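Local coordinates for glycosylation Associate Protein 2 (Streptococcus agalactiae serotype V, PDB 6OYC) that probably works with its Gap1 and Gap3 partners in the glycosylation and accessory Sec export of a serine-rich surface glycoprotein, at residues K92-G96 with I97-F101; I347-A350 with I351-K354; P179-S182 with D183-N186; W219-E222 with K223-N227; E133-Q136 with V137-Q141. All blocks are in the same frame, centred on the assembly; numbering follows the deposited sequence.

Interaction 1. Residues K92-G96 with I97-F101; sequences KHATG and ITEEF
T95 and G96 accept the first i to i+4 amide bonds of a helix, from E99 and E100, a clear case of how a loop is converted into helical hydrogen bonding. The amide of E99 reaches T95 O in a bond of 3.1 Å from N to O. It approaches from well above the carbonyl plane, 62° out of it. One residue on, E100 N meets G96 O at 3.2 Å, this time within the carbonyl plane. A water serves the amide that these two bonds pass by: it accepts from T98 N at 3.1 Å and donates to T95 O at 2.9 Å, so that T95 O is shared between an amide and a solvent molecule.

Apolar contact accompanies these bonds. A94 lies against the start of the E99 side chain, CB to CB at 3.9 Å, and E99 CB also rests beside A94 O. The first torsion of E99 (chi1 153°) sets CG nearly opposite its own backbone N, and the chain then bends back so that its carboxylate end stays near A94. The positive phi of G96 (58°) turns the chain from the extended course of residues 92-95 into the coil.

Further out, T98 OG1 is hydrogen-bonded to the backbone N of Y70, which ties the first helical turn to a neighbouring loop, while A94 packs on Y88 and F101 on V86. The contact thus opens helix 96-104, the helical limb of a beta-alpha-beta crossover joining strand 86-89 to its parallel neighbour, strand 108-110.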
# COMPACT_ATOMS: atom_id res chain seq x y z
N LYS B 92 -25.69 -4.70 -11.75
CA LYS B 92 -26.18 -3.99 -12.91
C LYS B 92 -25.12 -4.00 -14.01
O LYS B 92 -23.92 -3.93 -13.73
CB LYS B 92 -26.55 -2.55 -12.55
CG LYS B 92 -27.78 -2.42 -11.68
CD LYS B 92 -29.02 -3.01 -12.35
CE LYS B 92 -30.24 -2.99 -11.42
NZ LYS B 92 -31.36 -3.87 -11.87
N HIS B 93 -25.57 -4.11 -15.26
CA HIS B 93 -24.68 -4.06 -16.42
C HIS B 93 -24.75 -2.68 -17.05
O HIS B 93 -25.80 -2.27 -17.56
CB HIS B 93 -25.03 -5.12 -17.45
CG HIS B 93 -24.06 -5.16 -18.59
ND1 HIS B 93 -22.82 -5.78 -18.49
CD2 HIS B 93 -24.11 -4.61 -19.83
CE1 HIS B 93 -22.17 -5.62 -19.63
NE2 HIS B 93 -22.92 -4.92 -20.46
N ALA B 94 -23.63 -1.97 -17.04
CA ALA B 94 -23.57 -0.61 -17.53
C ALA B 94 -23.17 -0.57 -19.00
O ALA B 94 -22.30 -1.34 -19.44
CB ALA B 94 -22.57 0.21 -16.71
N THR B 95 -23.78 0.34 -19.75
CA THR B 95 -23.44 0.56 -21.15
C THR B 95 -23.38 2.06 -21.43
O THR B 95 -23.62 2.89 -20.55
CB THR B 95 -24.44 -0.11 -22.09
OG1 THR B 95 -25.70 0.56 -21.98
CG2 THR B 95 -24.66 -1.58 -21.75
N GLY B 96 -23.07 2.40 -22.67
CA GLY B 96 -23.09 3.78 -23.13
C GLY B 96 -22.17 4.68 -22.33
O GLY B 96 -21.11 4.28 -21.85
N ILE B 97 -22.60 5.94 -22.18
CA ILE B 97 -21.79 6.90 -21.45
C ILE B 97 -21.79 6.62 -19.96
O ILE B 97 -20.86 7.05 -19.26
CB ILE B 97 -22.28 8.33 -21.73
CG1 ILE B 97 -23.78 8.42 -21.45
CG2 ILE B 97 -21.95 8.73 -23.17
CD1 ILE B 97 -24.11 8.98 -20.08
N THR B 98 -22.82 5.94 -19.45
CA THR B 98 -22.80 5.49 -18.07
C THR B 98 -21.56 4.65 -17.81
O THR B 98 -20.78 4.93 -16.89
CB THR B 98 -24.07 4.69 -17.73
OG1 THR B 98 -25.23 5.53 -17.87
CG2 THR B 98 -23.99 4.16 -16.30
N GLU B 99 -21.34 3.62 -18.64
CA GLU B 99 -20.16 2.78 -18.45
C GLU B 99 -18.88 3.59 -18.62
O GLU B 99 -17.91 3.38 -17.89
CB GLU B 99 -20.18 1.59 -19.41
CG GLU B 99 -18.80 1.05 -19.77
CD GLU B 99 -18.14 0.28 -18.63
OE1 GLU B 99 -18.81 -0.60 -18.02
OE2 GLU B 99 -16.95 0.53 -18.33
N GLU B 100 -18.86 4.54 -19.56
CA GLU B 100 -17.67 5.36 -19.72
C GLU B 100 -17.37 6.12 -18.45
O GLU B 100 -16.21 6.21 -18.01
CB GLU B 100 -17.83 6.37 -20.87
CG GLU B 100 -18.03 5.79 -22.26
CD GLU B 100 -18.32 6.88 -23.29
OE1 GLU B 100 -19.12 6.62 -24.23
OE2 GLU B 100 -17.75 7.99 -23.16
N PHE B 101 -18.41 6.69 -17.84
CA PHE B 101 -18.26 7.39 -16.58
C PHE B 101 -17.69 6.46 -15.51
O PHE B 101 -16.66 6.77 -14.89
CB PHE B 101 -19.61 7.96 -16.17
CG PHE B 101 -19.53 8.89 -15.02
CD1 PHE B 101 -19.19 10.22 -15.21
CD2 PHE B 101 -19.79 8.45 -13.73
CE1 PHE B 101 -19.11 11.08 -14.15
CE2 PHE B 101 -19.71 9.31 -12.66
CZ PHE B 101 -19.37 10.63 -12.87
O HOH W 1 -25.53 5.11 -20.67

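Interaction 2. Residues I347-A350 with I351-K354; sequences IVDA and IQEK
I347 and I351 share one flank of helix 341-358, an amphipathic alpha-helix in the part of the chain whose mixed sheet recalls the alpha/beta-hydrolase clan. Their side chains run side by side in the same direction, with I347 CG2 and I351 CD1 4.2 Å apart. The pair faces the sheet, where I351 packs on V299, F301, M324 and I326.

V348 comes next, and its carbonyl receives the amide of Q352 almost head-on, V348 O to Q352 N being 2.9 Å with an N-H...O angle of 174°. The Q352 chain leaves with CG beside its backbone N, then extends along V348 so that its CD lies 3.9 Å from V348 CG1.

At D349 the helix turns toward solvent. The carboxylate and the Q352 amide have planes only 15° apart, yet D349 OD1 and Q352 NE2 remain 3.9 Å from each other; OD1 is hydrogen-bonded instead to Q345 NE2, on the preceding turn. The D349 carbonyl oxygen takes the E353 amide at 2.7 Å from O to N.

A350 is small and buried against M324, and its carbonyl forms just a weak bond with the K354 amide. The lysine chain bends at its second torsion (chi2 -62°), and its amine makes salt bridges with E274 and with its neighbour E353 (K354 NZ to E353 OE1 3.6 Å). Its first torsion, with CG beside the backbone N, lays K354 CG 3.3 Å from A350 O.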
# COMPACT_ATOMS: atom_id res chain seq x y z
N ILE B 347 4.04 -9.10 -8.09
CA ILE B 347 4.36 -7.70 -8.38
C ILE B 347 4.37 -7.48 -9.89
O ILE B 347 3.80 -6.50 -10.40
CB ILE B 347 5.69 -7.30 -7.73
CG1 ILE B 347 5.59 -7.46 -6.20
CG2 ILE B 347 6.09 -5.87 -8.13
CD1 ILE B 347 6.85 -7.10 -5.45
N VAL B 348 4.98 -8.40 -10.64
CA VAL B 348 5.05 -8.24 -12.09
C VAL B 348 3.66 -8.32 -12.69
O VAL B 348 3.27 -7.48 -13.52
CB VAL B 348 6.01 -9.30 -12.68
CG1 VAL B 348 5.85 -9.40 -14.19
CG2 VAL B 348 7.46 -8.96 -12.30
N ASP B 349 2.87 -9.31 -12.27
CA ASP B 349 1.51 -9.43 -12.77
C ASP B 349 0.70 -8.18 -12.45
O ASP B 349 -0.10 -7.74 -13.28
CB ASP B 349 0.83 -10.67 -12.18
CG ASP B 349 1.46 -11.98 -12.65
OD1 ASP B 349 2.31 -11.95 -13.57
OD2 ASP B 349 1.12 -13.04 -12.08
N ALA B 350 0.89 -7.59 -11.27
CA ALA B 350 0.07 -6.46 -10.87
C ALA B 350 0.30 -5.27 -11.78
O ALA B 350 -0.64 -4.56 -12.14
CB ALA B 350 0.34 -6.07 -9.42
N ILE B 351 1.56 -5.03 -12.16
CA ILE B 351 1.85 -3.96 -13.12
C ILE B 351 1.35 -4.34 -14.52
O ILE B 351 0.67 -3.54 -15.18
CB ILE B 351 3.34 -3.61 -13.11
CG1 ILE B 351 3.78 -3.21 -11.69
CG2 ILE B 351 3.62 -2.44 -14.08
CD1 ILE B 351 5.22 -3.45 -11.39
N GLN B 352 1.63 -5.57 -14.98
CA GLN B 352 1.13 -5.99 -16.29
C GLN B 352 -0.39 -5.90 -16.36
O GLN B 352 -0.95 -5.57 -17.42
CB GLN B 352 1.59 -7.42 -16.60
CG GLN B 352 3.10 -7.53 -16.71
CD GLN B 352 3.62 -8.85 -17.28
OE1 GLN B 352 4.60 -8.86 -18.02
NE2 GLN B 352 2.99 -9.98 -16.90
N GLU B 353 -1.07 -6.18 -15.25
CA GLU B 353 -2.52 -6.10 -15.25
C GLU B 353 -3.00 -4.68 -15.51
O GLU B 353 -3.98 -4.48 -16.24
CB GLU B 353 -3.06 -6.63 -13.92
CG GLU B 353 -4.55 -6.84 -13.86
CD GLU B 353 -5.03 -7.13 -12.44
OE1 GLU B 353 -5.72 -6.27 -11.85
OE2 GLU B 353 -4.69 -8.21 -11.91
N LYS B 354 -2.31 -3.68 -14.97
CA LYS B 354 -2.76 -2.31 -15.19
C LYS B 354 -2.37 -1.79 -16.57
O LYS B 354 -3.08 -0.95 -17.14
CB LYS B 354 -2.21 -1.38 -14.12
CG LYS B 354 -2.45 -1.89 -12.72
CD LYS B 354 -3.93 -2.00 -12.41
CE LYS B 354 -4.15 -2.86 -11.17
NZ LYS B 354 -5.59 -2.88 -10.78

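Interaction 3. Residues P179-S182 with D183-N186; sequences PFSS and DFYN
N186 folds its amide back on S181 and bonds both polar atoms of that residue's backbone. S181 N donates to N186 OD1 at 2.9 Å, nearly straight. N186 ND2 returns a bond of 3.0 Å to S181 O, lying in the carbonyl plane on a lone pair. Two bonds thus fix the rotation of the amide, and ND2 also makes a weak bond to L232 O. One water donates to P179 O and N186 OD1; a second lies 2.7 Å from S181 O and from F184 O, its protons not settled.

The held amide stacks on the ring of F180, the planes 19° apart, and ND2 sits 3.2 Å above the ring centre. The loop joining the two strands contains an ST turn: S181 OG, anti to its own backbone N (chi1 170°), accepts the D183 amide at 2.9 Å. The whole links sheets rather than forming a hairpin, since strand 168-180 belongs to a five-stranded antiparallel sheet and strand 185-195 to another.

On its far side S181 meets F184, whose ring takes S181 CB over its face in a CH-pi contact, 3.6 Å from CB to the ring centroid. The D183 carbonyl is taken by K5 NZ, and the S182 carbonyl, weakly, by K124 NZ.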
# COMPACT_ATOMS: atom_id res chain seq x y z
N PRO B 179 -4.05 1.85 19.56
CA PRO B 179 -5.14 2.83 19.48
C PRO B 179 -6.29 2.30 18.64
O PRO B 179 -6.09 1.79 17.54
CB PRO B 179 -4.48 4.05 18.83
CG PRO B 179 -3.00 3.86 19.05
CD PRO B 179 -2.79 2.37 19.00
N PHE B 180 -7.49 2.41 19.17
CA PHE B 180 -8.69 1.93 18.50
C PHE B 180 -9.60 3.12 18.27
O PHE B 180 -10.01 3.78 19.23
CB PHE B 180 -9.38 0.86 19.35
CG PHE B 180 -10.59 0.25 18.69
CD1 PHE B 180 -11.82 0.89 18.74
CD2 PHE B 180 -10.49 -0.97 18.04
CE1 PHE B 180 -12.92 0.34 18.15
CE2 PHE B 180 -11.60 -1.54 17.46
CZ PHE B 180 -12.82 -0.89 17.51
N SER B 181 -9.93 3.38 17.02
CA SER B 181 -10.74 4.53 16.67
C SER B 181 -12.21 4.14 16.55
O SER B 181 -12.55 3.02 16.14
CB SER B 181 -10.26 5.13 15.35
OG SER B 181 -11.16 6.12 14.86
N SER B 182 -13.07 5.07 16.92
CA SER B 182 -14.49 4.89 16.68
C SER B 182 -14.92 5.42 15.31
O SER B 182 -16.08 5.22 14.92
CB SER B 182 -15.30 5.57 17.79
OG SER B 182 -14.80 6.87 18.02
N ASP B 183 -14.02 6.06 14.56
CA ASP B 183 -14.40 6.75 13.33
C ASP B 183 -14.07 6.00 12.05
O ASP B 183 -14.62 6.36 11.00
CB ASP B 183 -13.75 8.13 13.29
CG ASP B 183 -14.21 9.01 14.42
OD1 ASP B 183 -15.43 9.06 14.70
OD2 ASP B 183 -13.35 9.62 15.05
N PHE B 184 -13.21 4.98 12.10
CA PHE B 184 -12.94 4.15 10.93
C PHE B 184 -12.76 2.71 11.37
O PHE B 184 -12.81 2.39 12.56
CB PHE B 184 -11.71 4.65 10.15
CG PHE B 184 -10.55 5.10 11.02
CD1 PHE B 184 -9.72 4.17 11.62
CD2 PHE B 184 -10.29 6.45 11.21
CE1 PHE B 184 -8.63 4.59 12.42
CE2 PHE B 184 -9.23 6.87 11.99
CZ PHE B 184 -8.40 5.93 12.59
N TYR B 185 -12.58 1.82 10.40
CA TYR B 185 -12.28 0.43 10.71
C TYR B 185 -10.87 0.32 11.26
O TYR B 185 -9.97 1.07 10.87
CB TYR B 185 -12.42 -0.45 9.46
CG TYR B 185 -13.82 -0.49 8.93
CD1 TYR B 185 -14.28 0.48 8.04
CD2 TYR B 185 -14.70 -1.48 9.35
CE1 TYR B 185 -15.59 0.45 7.57
CE2 TYR B 185 -16.00 -1.51 8.90
CZ TYR B 185 -16.44 -0.55 8.00
OH TYR B 185 -17.73 -0.61 7.53
N ASN B 186 -10.69 -0.62 12.18
CA ASN B 186 -9.38 -0.89 12.78
C ASN B 186 -8.92 -2.23 12.24
O ASN B 186 -9.49 -3.27 12.59
CB ASN B 186 -9.45 -0.88 14.30
CG ASN B 186 -9.91 0.46 14.84
OD1 ASN B 186 -9.10 1.35 15.07
ND2 ASN B 186 -11.23 0.61 15.00
O HOH W 2 -6.65 2.22 15.04
O HOH W 3 -14.65 2.17 14.59

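Interaction 4. Residues W219-E222 with K223-N227; sequences WYFE and KEDLN. With SO4 (sulfate ion), chain P.
F221 and L226 make the close-packed part of this turn. L226 CD2 lies 3.6 Å from F221 CB, and both leucine methyls rest against F221 O, near the end of the strand. L226 also packs on I200 and L202 of strand 198-208 and on H192. D225 approaches the F221 ring from the edge, its CB near the ring plane, with the carboxylate turned 72° to the ring. Next to them the chain reverses: E222 O receives the D225 amide in a weak bond, 3.0 Å from O to N, bent to 128° at the hydrogen.

The outward side is held by charges instead. E222 and K223 run side by side to a salt bridge of 3.2 Å between E222 OE2 and K223 NZ, which uses the anti lone pair of the carboxylate. The other oxygen, E222 OE1, is paired with R201, so the carboxylate is bracketed by two cations that probably keep it ionised. Exposed N227 gives its ND2 to E224 OE2 at 3.0 Å, from above the carboxylate plane. Along the strand, W219 NE1 donates to O3 of a sulfate, probably a crystallisation ion, at 3.1 Å.

The arrangement is a beta turn running into a short, irregular helical segment, the link by which edge strand 215-222 of one antiparallel sheet gives way to strand 230-232 of another.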
# COMPACT_ATOMS: atom_id res chain seq x y z
N TRP B 219 -13.12 -9.49 21.15
CA TRP B 219 -13.23 -10.41 20.03
C TRP B 219 -12.22 -11.53 20.16
O TRP B 219 -11.22 -11.42 20.88
CB TRP B 219 -12.98 -9.71 18.69
CG TRP B 219 -13.76 -8.45 18.39
CD1 TRP B 219 -14.85 -8.35 17.56
CD2 TRP B 219 -13.49 -7.12 18.86
NE1 TRP B 219 -15.27 -7.05 17.50
CE2 TRP B 219 -14.45 -6.27 18.27
CE3 TRP B 219 -12.53 -6.57 19.71
CZ2 TRP B 219 -14.49 -4.89 18.52
CZ3 TRP B 219 -12.56 -5.20 19.96
CH2 TRP B 219 -13.54 -4.37 19.36
N TYR B 220 -12.45 -12.62 19.42
CA TYR B 220 -11.46 -13.69 19.32
C TYR B 220 -11.37 -14.14 17.87
O TYR B 220 -12.33 -14.05 17.11
CB TYR B 220 -11.81 -14.89 20.22
CG TYR B 220 -12.96 -15.69 19.66
CD1 TYR B 220 -14.27 -15.30 19.87
CD2 TYR B 220 -12.73 -16.82 18.87
CE1 TYR B 220 -15.34 -16.01 19.33
CE2 TYR B 220 -13.80 -17.54 18.32
CZ TYR B 220 -15.09 -17.12 18.56
OH TYR B 220 -16.16 -17.81 18.02
N PHE B 221 -10.19 -14.64 17.50
CA PHE B 221 -9.97 -15.15 16.15
C PHE B 221 -8.99 -16.30 16.24
O PHE B 221 -7.96 -16.20 16.93
CB PHE B 221 -9.45 -14.04 15.22
CG PHE B 221 -10.40 -12.89 15.08
CD1 PHE B 221 -11.48 -12.96 14.20
CD2 PHE B 221 -10.26 -11.75 15.87
CE1 PHE B 221 -12.39 -11.91 14.11
CE2 PHE B 221 -11.15 -10.71 15.79
CZ PHE B 221 -12.22 -10.78 14.90
N GLU B 222 -9.30 -17.40 15.56
CA GLU B 222 -8.44 -18.57 15.61
C GLU B 222 -8.24 -19.10 14.20
O GLU B 222 -8.91 -18.67 13.26
CB GLU B 222 -9.02 -19.65 16.51
CG GLU B 222 -10.43 -20.01 16.16
CD GLU B 222 -11.15 -20.69 17.31
OE1 GLU B 222 -11.54 -20.00 18.27
OE2 GLU B 222 -11.34 -21.92 17.24
N LYS B 223 -7.31 -20.06 14.09
CA LYS B 223 -6.90 -20.76 12.87
C LYS B 223 -7.03 -19.95 11.59
O LYS B 223 -6.20 -19.07 11.33
CB LYS B 223 -7.67 -22.08 12.71
CG LYS B 223 -8.42 -22.52 13.94
CD LYS B 223 -8.90 -23.95 13.84
CE LYS B 223 -9.83 -24.25 14.99
NZ LYS B 223 -11.23 -23.83 14.65
N GLU B 224 -8.04 -20.24 10.77
CA GLU B 224 -8.09 -19.68 9.43
C GLU B 224 -8.34 -18.18 9.45
O GLU B 224 -7.84 -17.46 8.58
CB GLU B 224 -9.16 -20.40 8.59
CG GLU B 224 -9.46 -19.77 7.21
CD GLU B 224 -8.23 -19.61 6.29
OE1 GLU B 224 -8.29 -18.77 5.35
OE2 GLU B 224 -7.21 -20.32 6.48
N ASP B 225 -9.08 -17.69 10.45
CA ASP B 225 -9.30 -16.26 10.58
C ASP B 225 -7.98 -15.50 10.74
O ASP B 225 -7.84 -14.39 10.23
CB ASP B 225 -10.22 -15.97 11.76
CG ASP B 225 -11.66 -16.30 11.45
OD1 ASP B 225 -11.98 -16.40 10.25
OD2 ASP B 225 -12.47 -16.47 12.39
N LEU B 226 -7.01 -16.08 11.45
CA LEU B 226 -5.75 -15.38 11.66
C LEU B 226 -4.90 -15.30 10.40
O LEU B 226 -3.92 -14.55 10.39
CB LEU B 226 -4.94 -16.04 12.77
CG LEU B 226 -5.63 -15.93 14.12
CD1 LEU B 226 -4.78 -16.53 15.25
CD2 LEU B 226 -5.96 -14.47 14.41
N ASN B 227 -5.24 -16.08 9.37
CA ASN B 227 -4.64 -15.98 8.04
C ASN B 227 -5.19 -14.82 7.23
O ASN B 227 -4.63 -14.50 6.18
CB ASN B 227 -4.87 -17.28 7.26
CG ASN B 227 -4.00 -18.42 7.75
OD1 ASN B 227 -2.90 -18.22 8.26
ND2 ASN B 227 -4.50 -19.63 7.60
S SO4 P . -18.80 -7.11 16.24
O1 SO4 P . -17.90 -8.25 16.09
O2 SO4 P . -19.73 -7.40 17.33
O3 SO4 P . -17.99 -5.92 16.54
O4 SO4 P . -19.54 -6.91 14.99

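Interaction 5. Residues E133-Q136 with V137-Q141; sequences EKLQ and VSQIQ
L135 and Q139 are brought together by similar first torsions: each sets CG beside its backbone N (chi1 -76° and -78°), and the Q139 chain then bends at chi2 to bring its amide across the leucine at a slant. Both ends of that amide touch. Q139 OE1 is 3.4 Å from L135 CD2, and Q139 NE2 is 3.5 Å from L135 CG, so a polar group rests on a branched apolar one. A weak bond from the backbone N of Y176 to OE1 helps hold it there.

The turn that follows is a short 3-10 segment. Q136 O accepts the Q139 amide at 2.9 Å from O to N, the donor standing above the carbonyl plane, and I140 N repeats the three-residue step to V137 O.

Two waters take up the backbone amides of Q136 and V137, at the entry to the turn. One accepts from Q136 N at 2.9 Å and also, at 3.3 Å, from Q139 NE2. The other accepts from V137 N and donates to Q136 OE1, the latter at 2.7 Å. Bent at chi2 (-72°), the Q136 side chain is held at both ends, because OE1 is also bonded to N156 and NE2 to L331 O.

This turn carries the chain between sheets. Strand 132-135 pairs antiparallel with strand 251-262, whereas strand 140-142 forms the edge beside strand 168-180; L135 packs on I178, and V137 and I140 meet L158 of strand 157-165.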
# COMPACT_ATOMS: atom_id res chain seq x y z
N GLU B 133 1.11 0.66 11.10
CA GLU B 133 2.38 0.41 11.76
C GLU B 133 2.36 -1.00 12.31
O GLU B 133 1.33 -1.68 12.32
CB GLU B 133 2.67 1.46 12.85
CG GLU B 133 1.87 1.30 14.12
CD GLU B 133 2.23 2.36 15.16
OE1 GLU B 133 2.39 3.54 14.80
OE2 GLU B 133 2.36 2.03 16.35
N LYS B 134 3.53 -1.45 12.74
CA LYS B 134 3.75 -2.83 13.17
C LYS B 134 4.04 -2.89 14.67
O LYS B 134 4.75 -2.03 15.21
CB LYS B 134 4.92 -3.46 12.39
CG LYS B 134 4.52 -3.99 11.00
CD LYS B 134 5.69 -4.09 10.07
CE LYS B 134 6.02 -2.73 9.44
NZ LYS B 134 7.16 -2.86 8.50
N LEU B 135 3.45 -3.87 15.33
CA LEU B 135 3.90 -4.32 16.65
C LEU B 135 4.87 -5.47 16.39
O LEU B 135 4.45 -6.55 15.93
CB LEU B 135 2.72 -4.76 17.51
CG LEU B 135 1.88 -3.60 18.09
CD1 LEU B 135 0.91 -3.02 17.04
CD2 LEU B 135 1.11 -4.06 19.29
N GLN B 136 6.15 -5.21 16.63
CA GLN B 136 7.21 -6.17 16.36
C GLN B 136 7.30 -7.21 17.48
O GLN B 136 6.90 -6.97 18.62
CB GLN B 136 8.55 -5.44 16.21
CG GLN B 136 8.59 -4.40 15.08
CD GLN B 136 8.62 -5.04 13.69
OE1 GLN B 136 8.74 -6.26 13.55
NE2 GLN B 136 8.51 -4.22 12.66
N VAL B 137 7.89 -8.37 17.15
CA VAL B 137 7.92 -9.50 18.08
C VAL B 137 8.70 -9.17 19.34
O VAL B 137 8.59 -9.89 20.34
CB VAL B 137 8.48 -10.79 17.42
CG1 VAL B 137 7.53 -11.32 16.35
CG2 VAL B 137 9.89 -10.59 16.87
N SER B 138 9.48 -8.09 19.33
CA SER B 138 10.17 -7.70 20.55
C SER B 138 9.19 -7.26 21.63
O SER B 138 9.47 -7.42 22.82
CB SER B 138 11.17 -6.58 20.27
OG SER B 138 10.50 -5.46 19.74
N GLN B 139 8.05 -6.68 21.22
CA GLN B 139 6.94 -6.36 22.12
C GLN B 139 6.35 -7.56 22.83
O GLN B 139 5.54 -7.39 23.76
CB GLN B 139 5.77 -5.77 21.34
CG GLN B 139 5.87 -4.39 20.95
CD GLN B 139 4.51 -3.78 21.00
OE1 GLN B 139 3.57 -4.31 21.67
NE2 GLN B 139 4.38 -2.65 20.32
N ILE B 140 6.61 -8.77 22.34
CA ILE B 140 5.91 -9.94 22.82
C ILE B 140 6.46 -10.35 24.18
O ILE B 140 7.68 -10.34 24.41
CB ILE B 140 6.01 -11.08 21.79
CG1 ILE B 140 5.25 -10.69 20.53
CG2 ILE B 140 5.47 -12.40 22.36
CD1 ILE B 140 5.20 -11.78 19.46
N GLN B 141 5.57 -10.65 25.11
CA GLN B 141 5.93 -11.19 26.42
C GLN B 141 5.37 -12.61 26.49
O GLN B 141 4.16 -12.80 26.65
CB GLN B 141 5.40 -10.31 27.55
CG GLN B 141 6.06 -8.94 27.60
CD GLN B 141 5.33 -7.94 28.48
OE1 GLN B 141 4.10 -7.78 28.39
NE2 GLN B 141 6.07 -7.28 29.34
O HOH W 4 8.28 -8.77 14.31
O HOH W 5 6.99 -3.00 18.37

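How the interactions relate
Interactions 3, 4 and 5 gather in the antiparallel sheets of the middle of the chain, all at points where it passes between sheets. Interactions 3 and 4 touch, F180 CE2 lying 3.9 Å from W219 CH2; interaction 5 comes within about 6 Å of interaction 3 at the nearest atoms, and its centre is about 18 Å from that of interaction 4. Interaction 1 belongs to the separate parallel sheet, about 47 Å from interaction 5 between centres. Interaction 2, about 25 Å from interaction 1 between centres, lies on the helix leading into strand 365-370, which precedes a possible nucleophile elbow, consistent with the alpha/beta-hydrolase clan though no enzymatic activity is established.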